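Oxysterol-binding protein homolog 3 (Saccharomyces cerevisiae, PDB 4IC4) carries lipids in a hydrophobic pocket of its OSBP-related domain and transfers them between membranes in phosphoinositide-coupled, non-vesicular transport. Local coordinates at residues I108-R117 with L288-T299. Residues are numbered along the deposited sequence; the frame is centred on the assembly and turned at random.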
loop_
_atom_site.group_PDB
_atom_site.type_symbol
_atom_site.label_atom_id
_atom_site.label_comp_id
_atom_site.label_asym_id
_atom_site.label_seq_id
_atom_site.Cartn_x
_atom_site.Cartn_y
_atom_site.Cartn_z
ATOM N N ILE A 108 6.694 -6.800 -2.535
ATOM C CA ILE A 108 7.266 -5.617 -3.177
ATOM C C ILE A 108 8.636 -5.278 -2.598
ATOM O O ILE A 108 9.373 -4.478 -3.168
ATOM C CB ILE A 108 6.347 -4.365 -3.060
ATOM C CG1 ILE A 108 6.167 -3.953 -1.598
ATOM C CG2 ILE A 108 5.008 -4.646 -3.733
ATOM C CD1 ILE A 108 5.436 -2.627 -1.429
ATOM N N TYR A 109 8.979 -5.905 -1.478
ATOM C CA TYR A 109 10.262 -5.656 -0.836
ATOM C C TYR A 109 11.272 -6.763 -1.115
ATOM O O TYR A 109 12.319 -6.821 -0.470
ATOM C CB TYR A 109 10.067 -5.505 0.672
ATOM C CG TYR A 109 9.157 -4.358 1.037
ATOM C CD1 TYR A 109 9.518 -3.047 0.742
ATOM C CD2 TYR A 109 7.918 -4.584 1.641
ATOM C CE1 TYR A 109 8.673 -1.981 1.032
ATOM C CE2 TYR A 109 7.058 -3.521 1.937
ATOM C CZ TYR A 109 7.447 -2.222 1.625
ATOM O OH TYR A 109 6.617 -1.157 1.884
ATOM N N ARG A 110 10.974 -7.632 -2.078
ATOM C CA ARG A 110 11.899 -8.719 -2.381
ATOM C C ARG A 110 13.243 -8.191 -2.864
ATOM O O ARG A 110 14.288 -8.751 -2.523
ATOM C CB ARG A 110 11.288 -9.713 -3.381
ATOM C CG ARG A 110 10.856 -9.186 -4.742
ATOM C CD ARG A 110 10.111 -10.329 -5.431
ATOM N NE ARG A 110 9.661 -10.106 -6.803
ATOM C CZ ARG A 110 8.601 -9.381 -7.151
ATOM N NH1 ARG A 110 7.870 -8.771 -6.229
ATOM N NH2 ARG A 110 8.231 -9.326 -8.424
ATOM N N ASP A 111 13.226 -7.128 -3.663
ATOM C CA ASP A 111 14.478 -6.524 -4.101
ATOM C C ASP A 111 14.772 -5.503 -3.009
ATOM O O ASP A 111 14.051 -4.511 -2.858
ATOM C CB ASP A 111 14.325 -5.805 -5.443
ATOM C CG ASP A 111 15.643 -5.248 -5.954
ATOM O OD1 ASP A 111 16.404 -4.694 -5.135
ATOM O OD2 ASP A 111 15.917 -5.359 -7.170
ATOM N N LYS A 112 15.822 -5.761 -2.237
ATOM C CA LYS A 112 16.208 -4.892 -1.133
ATOM C C LYS A 112 16.321 -3.415 -1.492
ATOM O O LYS A 112 16.242 -2.554 -0.615
ATOM C CB LYS A 112 17.529 -5.379 -0.530
ATOM C CG LYS A 112 17.416 -6.737 0.143
ATOM C CD LYS A 112 18.757 -7.215 0.684
ATOM C CE LYS A 112 18.616 -8.563 1.373
ATOM N NZ LYS A 112 19.924 -9.088 1.857
ATOM N N THR A 113 16.501 -3.118 -2.773
ATOM C CA THR A 113 16.618 -1.731 -3.205
ATOM C C THR A 113 15.382 -0.928 -2.781
ATOM O O THR A 113 15.485 0.247 -2.429
ATOM C CB THR A 113 16.782 -1.638 -4.738
ATOM O OG1 THR A 113 17.888 -2.452 -5.151
ATOM C CG2 THR A 113 17.035 -0.197 -5.168
ATOM N N ARG A 114 14.220 -1.576 -2.799
ATOM C CA ARG A 114 12.966 -0.915 -2.439
ATOM C C ARG A 114 12.951 -0.387 -1.004
ATOM O O ARG A 114 12.224 0.558 -0.692
ATOM C CB ARG A 114 11.786 -1.884 -2.642
ATOM C CG ARG A 114 10.397 -1.241 -2.542
ATOM C CD ARG A 114 10.115 -0.341 -3.742
ATOM N NE ARG A 114 8.961 0.533 -3.521
ATOM C CZ ARG A 114 7.695 0.218 -3.787
ATOM N NH1 ARG A 114 7.376 -0.962 -4.301
ATOM N NH2 ARG A 114 6.737 1.101 -3.534
ATOM N N THR A 115 13.759 -0.979 -0.129
ATOM C CA THR A 115 13.788 -0.545 1.265
ATOM C C THR A 115 14.675 0.676 1.537
ATOM O O THR A 115 14.715 1.168 2.665
ATOM C CB THR A 115 14.247 -1.692 2.197
ATOM O OG1 THR A 115 15.631 -1.973 1.962
ATOM C CG2 THR A 115 13.426 -2.954 1.942
ATOM N N LEU A 116 15.359 1.169 0.509
ATOM C CA LEU A 116 16.261 2.316 0.652
ATOM C C LEU A 116 15.564 3.673 0.763
ATOM O O LEU A 116 16.071 4.576 1.433
ATOM C CB LEU A 116 17.248 2.351 -0.516
ATOM C CG LEU A 116 18.227 1.178 -0.613
ATOM C CD1 LEU A 116 18.921 1.206 -1.959
ATOM C CD2 LEU A 116 19.241 1.265 0.517
ATOM N N ARG A 117 14.417 3.822 0.106
ATOM C CA ARG A 117 13.671 5.081 0.139
ATOM C C ARG A 117 12.228 4.875 0.591
ATOM O O ARG A 117 11.758 3.743 0.699
ATOM C CB ARG A 117 13.668 5.745 -1.241
ATOM C CG ARG A 117 15.009 6.291 -1.714
ATOM C CD ARG A 117 15.555 5.434 -2.830
ATOM N NE ARG A 117 16.631 6.079 -3.574
ATOM C CZ ARG A 117 17.309 5.488 -4.551
ATOM N NH1 ARG A 117 17.021 4.237 -4.895
ATOM N NH2 ARG A 117 18.273 6.143 -5.184
ATOM N N LEU A 288 9.390 -7.500 -11.968
ATOM C CA LEU A 288 9.935 -6.240 -11.497
ATOM C C LEU A 288 10.306 -5.518 -12.782
ATOM O O LEU A 288 10.352 -6.131 -13.852
ATOM C CB LEU A 288 11.202 -6.466 -10.667
ATOM C CG LEU A 288 11.051 -7.198 -9.334
ATOM C CD1 LEU A 288 12.406 -7.297 -8.652
ATOM C CD2 LEU A 288 10.061 -6.454 -8.447
ATOM N N VAL A 289 10.546 -4.216 -12.699
ATOM C CA VAL A 289 10.958 -3.478 -13.887
ATOM C C VAL A 289 12.359 -3.961 -14.250
ATOM O O VAL A 289 13.032 -4.609 -13.444
ATOM C CB VAL A 289 11.030 -1.958 -13.630
ATOM C CG1 VAL A 289 9.637 -1.415 -13.362
ATOM C CG2 VAL A 289 11.955 -1.666 -12.445
ATOM N N SER A 290 12.794 -3.649 -15.463
ATOM C CA SER A 290 14.124 -4.043 -15.903
ATOM C C SER A 290 15.165 -3.269 -15.097
ATOM O O SER A 290 14.947 -2.102 -14.748
ATOM C CB SER A 290 14.292 -3.748 -17.394
ATOM O OG SER A 290 14.121 -2.368 -17.664
ATOM N N ASN A 291 16.288 -3.917 -14.796
ATOM C CA ASN A 291 17.366 -3.290 -14.033
ATOM C C ASN A 291 16.802 -2.601 -12.793
ATOM O O ASN A 291 17.027 -1.410 -12.575
ATOM C CB ASN A 291 18.083 -2.264 -14.913
ATOM C CG ASN A 291 18.584 -2.864 -16.207
ATOM O OD1 ASN A 291 18.339 -2.331 -17.290
ATOM N ND2 ASN A 291 19.289 -3.984 -16.104
ATOM N N PRO A 292 16.076 -3.353 -11.954
ATOM C CA PRO A 292 15.456 -2.839 -10.728
ATOM C C PRO A 292 16.363 -2.146 -9.719
ATOM O O PRO A 292 15.910 -1.283 -8.970
ATOM C CB PRO A 292 14.775 -4.074 -10.143
ATOM C CG PRO A 292 15.660 -5.196 -10.611
ATOM C CD PRO A 292 15.905 -4.816 -12.045
ATOM N N LYS A 293 17.639 -2.515 -9.696
ATOM C CA LYS A 293 18.569 -1.907 -8.756
ATOM C C LYS A 293 18.693 -0.412 -9.021
ATOM O O LYS A 293 18.950 0.373 -8.108
ATOM C CB LYS A 293 19.946 -2.568 -8.869
ATOM C CG LYS A 293 20.954 -2.052 -7.860
ATOM C CD LYS A 293 22.263 -2.823 -7.934
ATOM C CE LYS A 293 23.224 -2.367 -6.848
ATOM N NZ LYS A 293 24.485 -3.158 -6.851
ATOM N N LYS A 294 18.490 -0.025 -10.276
ATOM C CA LYS A 294 18.599 1.372 -10.671
ATOM C C LYS A 294 17.247 2.069 -10.695
ATOM O O LYS A 294 17.165 3.255 -11.012
ATOM C CB LYS A 294 19.233 1.471 -12.059
ATOM C CG LYS A 294 20.599 0.810 -12.165
ATOM C CD LYS A 294 21.148 0.915 -13.575
ATOM C CE LYS A 294 22.515 0.264 -13.680
ATOM N NZ LYS A 294 23.489 0.884 -12.740
ATOM N N LYS A 295 16.193 1.333 -10.354
ATOM C CA LYS A 295 14.846 1.885 -10.366
ATOM C C LYS A 295 14.043 1.626 -9.091
ATOM O O LYS A 295 12.877 1.220 -9.152
ATOM C CB LYS A 295 14.088 1.348 -11.582
ATOM C CG LYS A 295 14.771 1.644 -12.910
ATOM C CD LYS A 295 14.026 1.012 -14.077
ATOM C CE LYS A 295 14.801 1.174 -15.375
ATOM N NZ LYS A 295 16.153 0.568 -15.275
ATOM N N TYR A 296 14.676 1.848 -7.942
ATOM C CA TYR A 296 14.025 1.695 -6.642
ATOM C C TYR A 296 13.500 0.296 -6.324
ATOM O O TYR A 296 12.782 0.120 -5.342
ATOM C CB TYR A 296 12.854 2.680 -6.538
ATOM C CG TYR A 296 13.219 4.123 -6.805
ATOM C CD1 TYR A 296 13.816 4.902 -5.815
ATOM C CD2 TYR A 296 12.976 4.703 -8.047
ATOM C CE1 TYR A 296 14.163 6.226 -6.052
ATOM C CE2 TYR A 296 13.324 6.034 -8.300
ATOM C CZ TYR A 296 13.915 6.784 -7.294
ATOM O OH TYR A 296 14.258 8.096 -7.521
ATOM N N GLY A 297 13.850 -0.694 -7.139
ATOM C CA GLY A 297 13.367 -2.042 -6.889
ATOM C C GLY A 297 11.879 -2.183 -7.164
ATOM O O GLY A 297 11.236 -3.121 -6.696
ATOM N N PHE A 298 11.340 -1.245 -7.936
ATOM C CA PHE A 298 9.919 -1.222 -8.296
ATOM C C PHE A 298 9.434 -2.452 -9.056
ATOM O O PHE A 298 10.178 -3.045 -9.841
ATOM C CB PHE A 298 9.627 -0.028 -9.214
ATOM C CG PHE A 298 9.279 1.252 -8.502
ATOM C CD1 PHE A 298 9.606 1.466 -7.166
ATOM C CD2 PHE A 298 8.660 2.278 -9.213
ATOM C CE1 PHE A 298 9.321 2.688 -6.552
ATOM C CE2 PHE A 298 8.375 3.495 -8.611
ATOM C CZ PHE A 298 8.704 3.701 -7.282
ATOM N N THR A 299 8.175 -2.821 -8.832
ATOM C CA THR A 299 7.569 -3.905 -9.594
ATOM C C THR A 299 6.973 -3.180 -10.800
ATOM O O THR A 299 6.933 -1.943 -10.831
ATOM C CB THR A 299 6.395 -4.607 -8.856
ATOM O OG1 THR A 299 5.255 -3.734 -8.810
ATOM C CG2 THR A 299 6.799 -4.999 -7.445
HETATM O O HOH W 1 8.782 -3.149 -5.453
HETATM O O HOH W 2 11.116 -5.619 -5.026
HETATM O O HOH W 3 17.562 2.645 -7.418
#
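Arg114 and Gly297 bring two loops, 108-117 and 288-299, within 4.6 Å of each other at their CA atoms, where a type I' turn from Lys295 to Phe298 meets a 3-10 turn. No direct hydrogen bond crosses; waters join the backbones instead, two of them each linking Ile108 O to Gly297 O. At Gly297 a CB would clash with Arg114 N. Asp111 organises its own loop and packs against the other. Its CG stands anti to the backbone N (chi1 -176°), which places OD2 3.4 Å from Pro292 CB while OD1 accepts from Thr113 N at 2.8 Å, an Asx turn, and from Thr113 OG1. Shortening Asp111 to an alanine would probably leave both Thr113 donors without this acceptor and open a gap beside Pro292. Three arginines lie against 288-299. Arg110, its NH1 hydrogen-bonded to Ser107 O, lays a guanidinium face on Leu288, NH2 3.4 Å from CD2. Arg114, in salt bridges with Glu67 and Glu77, has Phe298 CE1 over one guanidinium face, the two planes 62° apart. Tyr296 CE1 sits likewise over a guanidinium face of Arg117, the planes 61° apart, and a water ties Arg117 NH1 to Lys293 O and Tyr296 N. Within the OSBP-related domain, an Asx turn before strand 118-120 thus meets a type I' turn before helix 300-305, beside Lys118 of the phosphatidylinositol 4-phosphate site.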